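Local coordinates for protein Amy13K (Eubacterium rectale DSM 17629, PDB 6B3P) that binds maltooligosaccharides through two family 26 carbohydrate-binding modules, and so probably helps a surface-held alpha-amylase of a gut bacterium to grip starch, at residues Gly28-Thr36 against Ile60-Gln69; Gly113-Trp121 against Gly131-Ile141. All coordinates share one frame; numbering follows the deposited sequence. Where two conformers were deposited one is given.

How the contacts relate
Contacts 1 and 2 belong to the two successive starch-binding modules and lie on opposite sides of the chain's centre, their own centres about 41 Å apart. Each presents a tryptophan followed by a cis-proline and a glycine, W30-P31-G32 in contact 1 and W136-P137-G138 in contact 2, with a glucose unit over one face of the indole. In residues 28-36 and 60-69 the two segments meet mainly through side chains, with an asparagine amide gripping a proline carbonyl and a carboxylate and a water on the solvent side. Residues 113-121 and 131-141 pair as antiparallel strands and bury more surface. Both contacts are partly buried, the glycan lying at the surface and apolar residues beneath.

Contact 1: residues Gly28-Thr36 against Ile60-Gln69; sequences GEWPGKTMT and ILNDDGHGNQ. With GLC (alpha-D-glucopyranose), chain C; GLC (alpha-D-glucopyranose), chain B; FMT (formic acid), chain P; FMT (formic acid), chain S.
The indole of W30 is wedged against I60, N62 and Q69, and this is the close-packed part of the contact. CG2 of I60 meets the ring edge in its plane, 3.7 Å from W30 CH2, while ND2 of N62 lies over one face. CG of N62 stands between its backbone N and carbonyl carbon (chi1 62°), and from there ND2 donates to P31 O at 2.9 Å, nearly straight at 165°, with the acceptor close to the amide plane. N62 OD1 meanwhile accepts from the backbone N of D64 at 2.7 Å, closing an Asx turn, so both ends of the amide are held and its rotation is fixed. The opposite face of W30 carries a glucose, whose C2 sits 3.4 Å above the ring centre. Q69 grips the same sugar twice, OE1 accepting from O2 and NE2 donating to O3 at 3.0 Å. An alanine in place of W30 would remove the platform under this glucose and is likely to leave ND2 of N62 and CG2 of I60 facing a gap. P31 is packed as closely, its CG 3.3 Å from D64 OD1 and its CB 3.5 Å from G65 N.

The solvent side begins at the exposed T34, where a water donates to D64 OD1 and G32 O while accepting from T34 OG1.

Beneath, SD of M35 touches CD2 of L61, and both side chains reach Y7 of strand 2-8. Strand 16-20 runs between strands 33-37 and 57-62 in the sheet; its Y18 meets W30 edge-to-face and hydrogen-bonds the glycan.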
loop_
_atom_site.group_PDB
_atom_site.type_symbol
_atom_site.label_atom_id
_atom_site.label_comp_id
_atom_site.label_asym_id
_atom_site.label_seq_id
_atom_site.Cartn_x
_atom_site.Cartn_y
_atom_site.Cartn_z
ATOM N N GLY A 28 12.503 -10.327 -8.051
ATOM C CA GLY A 28 12.596 -10.940 -9.365
ATOM C C GLY A 28 13.994 -10.867 -9.943
ATOM O O GLY A 28 14.859 -10.177 -9.407
ATOM N N GLU A 29 14.215 -11.599 -11.032
ATOM C CA GLU A 29 15.487 -11.545 -11.745
ATOM C C GLU A 29 15.779 -10.117 -12.186
ATOM O O GLU A 29 14.867 -9.294 -12.283
ATOM C CB GLU A 29 15.471 -12.473 -12.963
ATOM C CG GLU A 29 15.477 -13.957 -12.628
ATOM C CD GLU A 29 15.592 -14.834 -13.861
ATOM O OE1 GLU A 29 15.735 -14.285 -14.975
ATOM O OE2 GLU A 29 15.541 -16.073 -13.717
ATOM N N TRP A 30 17.050 -9.831 -12.448
ATOM C CA TRP A 30 17.470 -8.516 -12.926
ATOM C C TRP A 30 16.573 -8.075 -14.086
ATOM O O TRP A 30 16.280 -8.877 -14.973
ATOM C CB TRP A 30 18.938 -8.555 -13.364
ATOM C CG TRP A 30 19.453 -7.221 -13.787
ATOM C CD1 TRP A 30 19.563 -6.748 -15.062
ATOM C CD2 TRP A 30 19.916 -6.173 -12.927
ATOM N NE1 TRP A 30 20.069 -5.470 -15.051
ATOM C CE2 TRP A 30 20.294 -5.093 -13.752
ATOM C CE3 TRP A 30 20.044 -6.041 -11.542
ATOM C CZ2 TRP A 30 20.796 -3.900 -13.236
ATOM C CZ3 TRP A 30 20.543 -4.856 -11.030
ATOM C CH2 TRP A 30 20.911 -3.801 -11.875
ATOM N N PRO A 31 16.133 -6.803 -14.095
ATOM C CA PRO A 31 16.448 -5.660 -13.225
ATOM C C PRO A 31 15.607 -5.536 -11.950
ATOM O O PRO A 31 15.684 -4.505 -11.281
ATOM C CB PRO A 31 16.183 -4.465 -14.143
ATOM C CG PRO A 31 15.059 -4.922 -15.005
ATOM C CD PRO A 31 15.280 -6.398 -15.228
ATOM N N GLY A 32 14.826 -6.557 -11.615
ATOM C CA GLY A 32 14.005 -6.519 -10.417
ATOM C C GLY A 32 12.600 -6.023 -10.693
ATOM O O GLY A 32 12.059 -6.246 -11.775
ATOM N N LYS A 33 12.014 -5.342 -9.710
ATOM C CA LYS A 33 10.629 -4.893 -9.805
ATOM C C LYS A 33 10.518 -3.423 -10.197
ATOM O O LYS A 33 11.104 -2.549 -9.559
ATOM C CB LYS A 33 9.908 -5.122 -8.478
ATOM C CG LYS A 33 8.419 -4.857 -8.554
ATOM C CD LYS A 33 7.702 -5.320 -7.304
ATOM C CE LYS A 33 6.199 -5.151 -7.442
ATOM N NZ LYS A 33 5.477 -5.511 -6.192
ATOM N N THR A 34 9.745 -3.164 -11.247
ATOM C CA THR A 34 9.526 -1.802 -11.729
ATOM C C THR A 34 8.831 -0.966 -10.664
ATOM O O THR A 34 7.874 -1.415 -10.034
ATOM C CB THR A 34 8.677 -1.782 -13.021
ATOM O OG1 THR A 34 9.309 -2.583 -14.025
ATOM C CG2 THR A 34 8.505 -0.352 -13.548
ATOM N N MET A 35 9.329 0.250 -10.469
ATOM C CA MET A 35 8.756 1.178 -9.503
ATOM C C MET A 35 7.776 2.113 -10.201
ATOM O O MET A 35 8.088 2.693 -11.242
ATOM C CB MET A 35 9.864 1.972 -8.810
ATOM C CG MET A 35 10.982 1.098 -8.266
ATOM S SD MET A 35 12.298 2.014 -7.451
ATOM C CE MET A 35 11.494 2.488 -5.923
ATOM N N THR A 36 6.589 2.250 -9.619
ATOM C CA THR A 36 5.515 3.034 -10.221
ATOM C C THR A 36 5.556 4.472 -9.720
ATOM O O THR A 36 5.902 4.724 -8.567
ATOM C CB THR A 36 4.130 2.421 -9.911
ATOM O OG1 THR A 36 4.121 1.041 -10.297
ATOM C CG2 THR A 36 3.018 3.161 -10.652
ATOM N N ILE A 60 19.756 -2.671 -5.318
ATOM C CA ILE A 60 20.323 -1.949 -6.450
ATOM C C ILE A 60 19.206 -1.256 -7.216
ATOM O O ILE A 60 18.363 -1.907 -7.833
ATOM C CB ILE A 60 21.104 -2.878 -7.402
ATOM C CG1 ILE A 60 22.334 -3.444 -6.690
ATOM C CG2 ILE A 60 21.538 -2.120 -8.662
ATOM C CD1 ILE A 60 23.068 -4.513 -7.478
ATOM N N LEU A 61 19.200 0.071 -7.151
ATOM C CA LEU A 61 18.293 0.880 -7.952
ATOM C C LEU A 61 18.881 1.030 -9.354
ATOM O O LEU A 61 20.084 1.235 -9.510
ATOM C CB LEU A 61 18.066 2.243 -7.296
ATOM C CG LEU A 61 17.351 2.201 -5.941
ATOM C CD1 LEU A 61 17.541 3.508 -5.184
ATOM C CD2 LEU A 61 15.869 1.903 -6.130
ATOM N N ASN A 62 18.028 0.920 -10.367
ATOM C CA ASN A 62 18.479 0.874 -11.756
ATOM C C ASN A 62 17.418 1.441 -12.697
ATOM O O ASN A 62 16.298 1.715 -12.271
ATOM C CB ASN A 62 18.830 -0.567 -12.145
ATOM C CG ASN A 62 17.641 -1.504 -12.051
ATOM O OD1 ASN A 62 16.685 -1.385 -12.815
ATOM N ND2 ASN A 62 17.701 -2.456 -11.118
ATOM N N ASP A 63 17.764 1.614 -13.973
ATOM C CA ASP A 63 16.812 2.147 -14.948
ATOM C C ASP A 63 16.090 1.026 -15.696
ATOM O O ASP A 63 15.850 1.118 -16.901
ATOM C CB ASP A 63 17.511 3.095 -15.936
ATOM C CG ASP A 63 18.632 2.430 -16.716
ATOM O OD1 ASP A 63 18.863 1.214 -16.552
ATOM O OD2 ASP A 63 19.284 3.139 -17.511
ATOM N N ASP A 64 15.755 -0.031 -14.961
ATOM C CA ASP A 64 14.875 -1.093 -15.448
ATOM C C ASP A 64 15.419 -1.819 -16.681
ATOM O O ASP A 64 14.678 -2.093 -17.626
ATOM C CB ASP A 64 13.487 -0.516 -15.751
ATOM C CG ASP A 64 12.382 -1.565 -15.679
ATOM O OD1 ASP A 64 12.658 -2.718 -15.285
ATOM O OD2 ASP A 64 11.221 -1.229 -15.997
ATOM N N GLY A 65 16.710 -2.134 -16.665
ATOM C CA GLY A 65 17.299 -2.981 -17.687
ATOM C C GLY A 65 17.880 -2.247 -18.882
ATOM O O GLY A 65 18.098 -2.861 -19.927
ATOM N N HIS A 66 18.145 -0.951 -18.730
ATOM C CA HIS A 66 18.620 -0.128 -19.842
ATOM C C HIS A 66 20.033 0.414 -19.622
ATOM O O HIS A 66 20.388 1.474 -20.139
ATOM C CB HIS A 66 17.638 1.022 -20.093
ATOM C CG HIS A 66 16.313 0.571 -20.624
ATOM N ND1 HIS A 66 15.160 0.582 -19.868
ATOM C CD2 HIS A 66 15.961 0.080 -21.836
ATOM C CE1 HIS A 66 14.155 0.124 -20.593
ATOM N NE2 HIS A 66 14.614 -0.188 -21.791
ATOM N N GLY A 67 20.834 -0.316 -18.850
ATOM C CA GLY A 67 22.274 -0.111 -18.832
ATOM C C GLY A 67 22.858 0.695 -17.686
ATOM O O GLY A 67 24.080 0.840 -17.606
ATOM N N ASN A 68 22.012 1.216 -16.803
ATOM C CA ASN A 68 22.492 2.052 -15.703
ATOM C C ASN A 68 21.936 1.645 -14.346
ATOM O O ASN A 68 20.747 1.362 -14.207
ATOM C CB ASN A 68 22.149 3.514 -15.982
ATOM C CG ASN A 68 22.700 3.988 -17.307
ATOM O OD1 ASN A 68 21.960 4.187 -18.269
ATOM N ND2 ASN A 68 24.012 4.163 -17.367
ATOM N N GLN A 69 22.812 1.628 -13.347
ATOM C CA GLN A 69 22.428 1.264 -11.990
ATOM C C GLN A 69 23.269 2.011 -10.965
ATOM O O GLN A 69 24.424 2.357 -11.225
ATOM C CB GLN A 69 22.585 -0.239 -11.780
ATOM C CG GLN A 69 24.030 -0.670 -11.757
ATOM C CD GLN A 69 24.199 -2.169 -11.845
ATOM O OE1 GLN A 69 23.845 -2.797 -12.848
ATOM N NE2 GLN A 69 24.743 -2.754 -10.786
HETATM C C1 GLC C . 23.121 -7.574 -13.757
HETATM C C2 GLC C . 23.521 -6.365 -12.936
HETATM C C3 GLC C . 24.352 -6.833 -11.751
HETATM C C4 GLC C . 23.639 -7.914 -10.963
HETATM C C5 GLC C . 23.190 -9.024 -11.884
HETATM C C6 GLC C . 22.408 -10.057 -11.088
HETATM O O2 GLC C . 24.197 -5.418 -13.730
HETATM O O3 GLC C . 24.643 -5.771 -10.901
HETATM O O4 GLC C . 24.477 -8.407 -9.949
HETATM O O5 GLC C . 22.428 -8.479 -12.915
HETATM O O6 GLC C . 21.804 -11.046 -11.866
HETATM C C1 GLC B . 24.155 -7.999 -8.626
HETATM C C2 GLC B . 25.392 -7.527 -7.909
HETATM C C3 GLC B . 26.286 -8.683 -7.505
HETATM C C4 GLC B . 25.475 -9.756 -6.794
HETATM C C5 GLC B . 24.231 -10.111 -7.589
HETATM C C6 GLC B . 23.326 -11.141 -6.919
HETATM O O2 GLC B . 26.039 -6.625 -8.746
HETATM O O3 GLC B . 27.348 -8.235 -6.720
HETATM O O4 GLC B . 26.315 -10.871 -6.598
HETATM O O5 GLC B . 23.500 -8.947 -7.829
HETATM O O6 GLC B . 22.206 -11.504 -7.677
HETATM C C FMT P . 21.340 -2.904 -16.858
HETATM O O1 FMT P . 20.369 -3.178 -17.542
HETATM O O2 FMT P . 22.328 -3.626 -16.851
HETATM C C FMT S . 4.190 -1.843 -6.479
HETATM O O1 FMT S . 5.203 -2.404 -6.094
HETATM O O2 FMT S . 3.377 -1.386 -5.683
HETATM O O HOH W 1 11.293 -4.867 -14.195
#

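Contact 2: residues Gly113-Trp121 against Gly131-Ile141; sequences GSTIYNYMW and GVGKEWPGGQI. With GLC (alpha-D-glucopyranose), chain D; GLC (alpha-D-glucopyranose), chain E; EDO (1,2-ethanediol), chain G.
With CG anti to the backbone N (chi1 174°), Y119 sets its ring against CE3 of W136, whose own chi1 of -171° carries the indole to that ring. The side chains cross at about a right angle, and the indole directs an edge at the tyrosine face in an offset edge-to-face pair, W136 CE3 3.6 Å from Y119 CG and the planes 62° apart. CB of P137 backs one face of W136, and the other carries a glucose. The hydroxyl of Y119 bonds O6 of the next glucose at 2.7 Å, and the same sugar lies over one face of W121, its O5 offset from the ring centre.

P137 CG makes a CH-pi contact 4.0 Å from the Y117 ring centroid; Q140 lies across the opposite face, its CB 3.8 Å from Y117 CE2. The backbones pair antiparallel, N118 N donating to G139 O at 2.8 Å and G139 N to N118 O at 3.1 Å. At G138 a side chain would run into N118 O and Y119 CA, which glycine avoids.

Strand 139-141 edges a four-stranded antiparallel sheet, with 116-121 between it and strand 163-168. Strand 150-157 covers another side: Y155 OH hydrogen-bonds N118 OD1, and Y151 packs on I116 and I141.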
loop_
_atom_site.group_PDB
_atom_site.type_symbol
_atom_site.label_atom_id
_atom_site.label_comp_id
_atom_site.label_asym_id
_atom_site.label_seq_id
_atom_site.Cartn_x
_atom_site.Cartn_y
_atom_site.Cartn_z
ATOM N N GLY A 113 -26.245 -4.569 -3.524
ATOM C CA GLY A 113 -26.678 -3.314 -4.113
ATOM C C GLY A 113 -25.544 -2.500 -4.703
ATOM O O GLY A 113 -24.428 -2.999 -4.858
ATOM N N SER A 114 -25.833 -1.242 -5.028
ATOM C CA SER A 114 -24.874 -0.368 -5.698
ATOM C C SER A 114 -24.543 0.858 -4.846
ATOM O O SER A 114 -23.710 1.682 -5.228
ATOM C CB SER A 114 -25.417 0.065 -7.061
ATOM O OG SER A 114 -26.587 0.856 -6.922
ATOM N N THR A 115 -25.203 0.969 -3.696
ATOM C CA THR A 115 -24.910 2.023 -2.731
ATOM C C THR A 115 -24.111 1.436 -1.577
ATOM O O THR A 115 -24.658 0.737 -0.723
ATOM C CB THR A 115 -26.190 2.683 -2.191
ATOM O OG1 THR A 115 -27.105 1.673 -1.746
ATOM C CG2 THR A 115 -26.847 3.531 -3.272
ATOM N N ILE A 116 -22.813 1.725 -1.566
ATOM C CA ILE A 116 -21.895 1.152 -0.590
ATOM C C ILE A 116 -21.335 2.236 0.321
ATOM O O ILE A 116 -21.072 3.357 -0.116
ATOM C CB ILE A 116 -20.730 0.412 -1.281
ATOM C CG1 ILE A 116 -21.263 -0.570 -2.331
ATOM C CG2 ILE A 116 -19.863 -0.312 -0.254
ATOM C CD1 ILE A 116 -22.167 -1.654 -1.770
ATOM N N TYR A 117 -21.157 1.882 1.590
ATOM C CA TYR A 117 -20.636 2.797 2.597
ATOM C C TYR A 117 -19.387 2.221 3.252
ATOM O O TYR A 117 -19.197 1.005 3.284
ATOM C CB TYR A 117 -21.691 3.074 3.671
ATOM C CG TYR A 117 -22.940 3.756 3.168
ATOM C CD1 TYR A 117 -23.969 3.026 2.588
ATOM C CD2 TYR A 117 -23.096 5.130 3.286
ATOM C CE1 TYR A 117 -25.116 3.647 2.133
ATOM C CE2 TYR A 117 -24.238 5.761 2.836
ATOM C CZ TYR A 117 -25.245 5.014 2.259
ATOM O OH TYR A 117 -26.386 5.635 1.809
ATOM N N ASN A 118 -18.535 3.102 3.768
ATOM C CA ASN A 118 -17.439 2.687 4.634
ATOM C C ASN A 118 -17.503 3.418 5.963
ATOM O O ASN A 118 -17.505 4.649 6.006
ATOM C CB ASN A 118 -16.085 2.937 3.974
ATOM C CG ASN A 118 -14.929 2.429 4.816
ATOM O OD1 ASN A 118 -14.358 3.167 5.620
ATOM N ND2 ASN A 118 -14.588 1.158 4.646
ATOM N N TYR A 119 -17.566 2.647 7.042
ATOM C CA TYR A 119 -17.579 3.191 8.392
ATOM C C TYR A 119 -16.203 2.990 9.014
ATOM O O TYR A 119 -15.657 1.893 8.949
ATOM C CB TYR A 119 -18.667 2.514 9.226
ATOM C CG TYR A 119 -18.658 2.909 10.678
ATOM C CD1 TYR A 119 -19.225 4.104 11.096
ATOM C CD2 TYR A 119 -18.085 2.087 11.635
ATOM C CE1 TYR A 119 -19.217 4.470 12.421
ATOM C CE2 TYR A 119 -18.071 2.445 12.966
ATOM C CZ TYR A 119 -18.638 3.641 13.355
ATOM O OH TYR A 119 -18.636 4.010 14.683
ATOM N N MET A 120 -15.650 4.048 9.606
ATOM C CA MET A 120 -14.264 4.040 10.076
ATOM C C MET A 120 -14.122 4.599 11.490
ATOM O O MET A 120 -14.787 5.570 11.855
ATOM C CB MET A 120 -13.387 4.849 9.112
ATOM C CG MET A 120 -11.891 4.756 9.384
ATOM S SD MET A 120 -11.312 5.866 10.684
ATOM C CE MET A 120 -11.514 7.467 9.902
ATOM N N TRP A 121 -13.243 3.982 12.276
ATOM C CA TRP A 121 -12.918 4.479 13.607
ATOM C C TRP A 121 -11.490 4.113 14.003
ATOM O O TRP A 121 -10.910 3.164 13.475
ATOM C CB TRP A 121 -13.906 3.933 14.646
ATOM C CG TRP A 121 -13.733 2.474 14.989
ATOM C CD1 TRP A 121 -13.146 1.959 16.112
ATOM C CD2 TRP A 121 -14.165 1.346 14.213
ATOM N NE1 TRP A 121 -13.182 0.587 16.080
ATOM C CE2 TRP A 121 -13.802 0.185 14.926
ATOM C CE3 TRP A 121 -14.819 1.206 12.987
ATOM C CZ2 TRP A 121 -14.071 -1.097 14.451
ATOM C CZ3 TRP A 121 -15.084 -0.067 12.518
ATOM C CH2 TRP A 121 -14.712 -1.202 13.249
ATOM N N GLY A 131 -15.447 8.240 5.480
ATOM C CA GLY A 131 -16.138 7.941 6.720
ATOM C C GLY A 131 -15.742 8.735 7.950
ATOM O O GLY A 131 -16.303 8.499 9.022
ATOM N N VAL A 132 -14.798 9.665 7.830
ATOM C CA VAL A 132 -14.339 10.381 9.019
ATOM C C VAL A 132 -15.449 11.308 9.520
ATOM O O VAL A 132 -16.140 11.952 8.730
ATOM C CB VAL A 132 -13.014 11.187 8.771
ATOM C CG1 VAL A 132 -11.960 10.297 8.097
ATOM C CG2 VAL A 132 -13.231 12.501 7.985
ATOM N N GLY A 133 -15.642 11.336 10.837
ATOM C CA GLY A 133 -16.650 12.182 11.451
ATOM C C GLY A 133 -18.076 11.812 11.077
ATOM O O GLY A 133 -18.969 12.660 11.121
ATOM N N LYS A 134 -18.290 10.550 10.707
ATOM C CA LYS A 134 -19.622 10.064 10.355
ATOM C C LYS A 134 -20.011 8.829 11.156
ATOM O O LYS A 134 -19.264 7.854 11.223
ATOM C CB LYS A 134 -19.699 9.750 8.859
ATOM C CG LYS A 134 -19.660 10.988 7.980
ATOM C CD LYS A 134 -19.938 10.674 6.521
ATOM C CE LYS A 134 -19.890 11.946 5.695
ATOM N NZ LYS A 134 -20.057 11.693 4.239
ATOM N N GLU A 135 -21.195 8.883 11.757
ATOM C CA GLU A 135 -21.740 7.744 12.480
ATOM C C GLU A 135 -22.229 6.721 11.468
ATOM O O GLU A 135 -22.313 7.020 10.276
ATOM C CB GLU A 135 -22.873 8.182 13.407
ATOM C CG GLU A 135 -22.421 9.111 14.517
ATOM C CD GLU A 135 -23.565 9.561 15.402
ATOM O OE1 GLU A 135 -24.676 9.005 15.272
ATOM O OE2 GLU A 135 -23.354 10.473 16.229
ATOM N N TRP A 136 -22.538 5.516 11.940
ATOM C CA TRP A 136 -23.048 4.453 11.078
ATOM C C TRP A 136 -24.168 4.991 10.180
ATOM O O TRP A 136 -25.030 5.731 10.654
ATOM C CB TRP A 136 -23.557 3.286 11.925
ATOM C CG TRP A 136 -23.899 2.079 11.119
ATOM C CD1 TRP A 136 -25.138 1.705 10.686
ATOM C CD2 TRP A 136 -22.987 1.088 10.635
ATOM N NE1 TRP A 136 -25.053 0.538 9.965
ATOM C CE2 TRP A 136 -23.743 0.141 9.917
ATOM C CE3 TRP A 136 -21.603 0.913 10.735
ATOM C CZ2 TRP A 136 -23.161 -0.970 9.308
ATOM C CZ3 TRP A 136 -21.027 -0.189 10.129
ATOM C CH2 TRP A 136 -21.806 -1.117 9.424
ATOM N N PRO A 137 -24.170 4.628 8.883
ATOM C CA PRO A 137 -23.365 3.644 8.148
ATOM C C PRO A 137 -22.003 4.160 7.674
ATOM O O PRO A 137 -21.313 3.461 6.932
ATOM C CB PRO A 137 -24.256 3.325 6.950
ATOM C CG PRO A 137 -24.891 4.630 6.642
ATOM C CD PRO A 137 -25.102 5.323 7.976
ATOM N N GLY A 138 -21.629 5.364 8.094
ATOM C CA GLY A 138 -20.386 5.971 7.655
ATOM C C GLY A 138 -20.577 6.822 6.414
ATOM O O GLY A 138 -21.637 7.418 6.220
ATOM N N GLY A 139 -19.547 6.875 5.572
ATOM C CA GLY A 139 -19.582 7.666 4.354
ATOM C C GLY A 139 -19.764 6.807 3.119
ATOM O O GLY A 139 -19.222 5.707 3.036
ATOM N N GLN A 140 -20.527 7.313 2.154
ATOM C CA GLN A 140 -20.749 6.589 0.907
ATOM C C GLN A 140 -19.515 6.688 0.021
ATOM O O GLN A 140 -18.882 7.741 -0.054
ATOM C CB GLN A 140 -21.977 7.131 0.173
ATOM C CG GLN A 140 -22.289 6.386 -1.116
ATOM C CD GLN A 140 -23.575 6.848 -1.769
ATOM O OE1 GLN A 140 -24.211 7.800 -1.316
ATOM N NE2 GLN A 140 -23.967 6.172 -2.842
ATOM N N ILE A 141 -19.183 5.586 -0.646
ATOM C CA ILE A 141 -17.985 5.515 -1.476
ATOM C C ILE A 141 -18.323 5.171 -2.924
ATOM O O ILE A 141 -19.329 4.517 -3.199
ATOM C CB ILE A 141 -16.990 4.479 -0.919
ATOM C CG1 ILE A 141 -17.632 3.087 -0.859
ATOM C CG2 ILE A 141 -16.511 4.920 0.461
ATOM C CD1 ILE A 141 -16.681 1.986 -0.422
HETATM C C1 GLC D . -23.618 -0.411 13.645
HETATM C C2 GLC D . -22.809 -1.585 13.118
HETATM C C3 GLC D . -21.705 -1.973 14.048
HETATM C C4 GLC D . -20.888 -0.765 14.383
HETATM C C5 GLC D . -21.767 0.337 14.932
HETATM C C6 GLC D . -20.985 1.588 15.231
HETATM O O1 GLC D . -24.474 -0.773 14.732
HETATM O O2 GLC D . -23.615 -2.702 12.932
HETATM O O3 GLC D . -20.861 -2.932 13.453
HETATM O O4 GLC D . -19.918 -1.145 15.330
HETATM O O5 GLC D . -22.738 0.640 13.988
HETATM O O6 GLC D . -21.751 2.541 15.898
HETATM C C1 GLC E . -18.583 -1.086 14.862
HETATM C C2 GLC E . -17.891 -2.357 15.266
HETATM C C3 GLC E . -17.634 -2.371 16.752
HETATM C C4 GLC E . -16.919 -1.119 17.173
HETATM C C5 GLC E . -17.700 0.088 16.725
HETATM C C6 GLC E . -17.012 1.377 17.116
HETATM O O2 GLC E . -18.658 -3.461 14.861
HETATM O O3 GLC E . -16.845 -3.470 17.084
HETATM O O4 GLC E . -16.691 -1.144 18.577
HETATM O O5 GLC E . -17.856 0.026 15.330
HETATM O O6 GLC E . -17.750 2.527 16.787
HETATM C C1 EDO G . -27.167 -1.909 8.985
HETATM O O1 EDO G . -27.323 -0.654 8.312
HETATM C C2 EDO G . -26.177 -2.787 8.226
HETATM O O2 EDO G . -25.991 -2.279 6.898
HETATM O O HOH W 2 -22.196 3.957 -3.128
HETATM O O HOH W 3 -17.361 6.289 9.748
#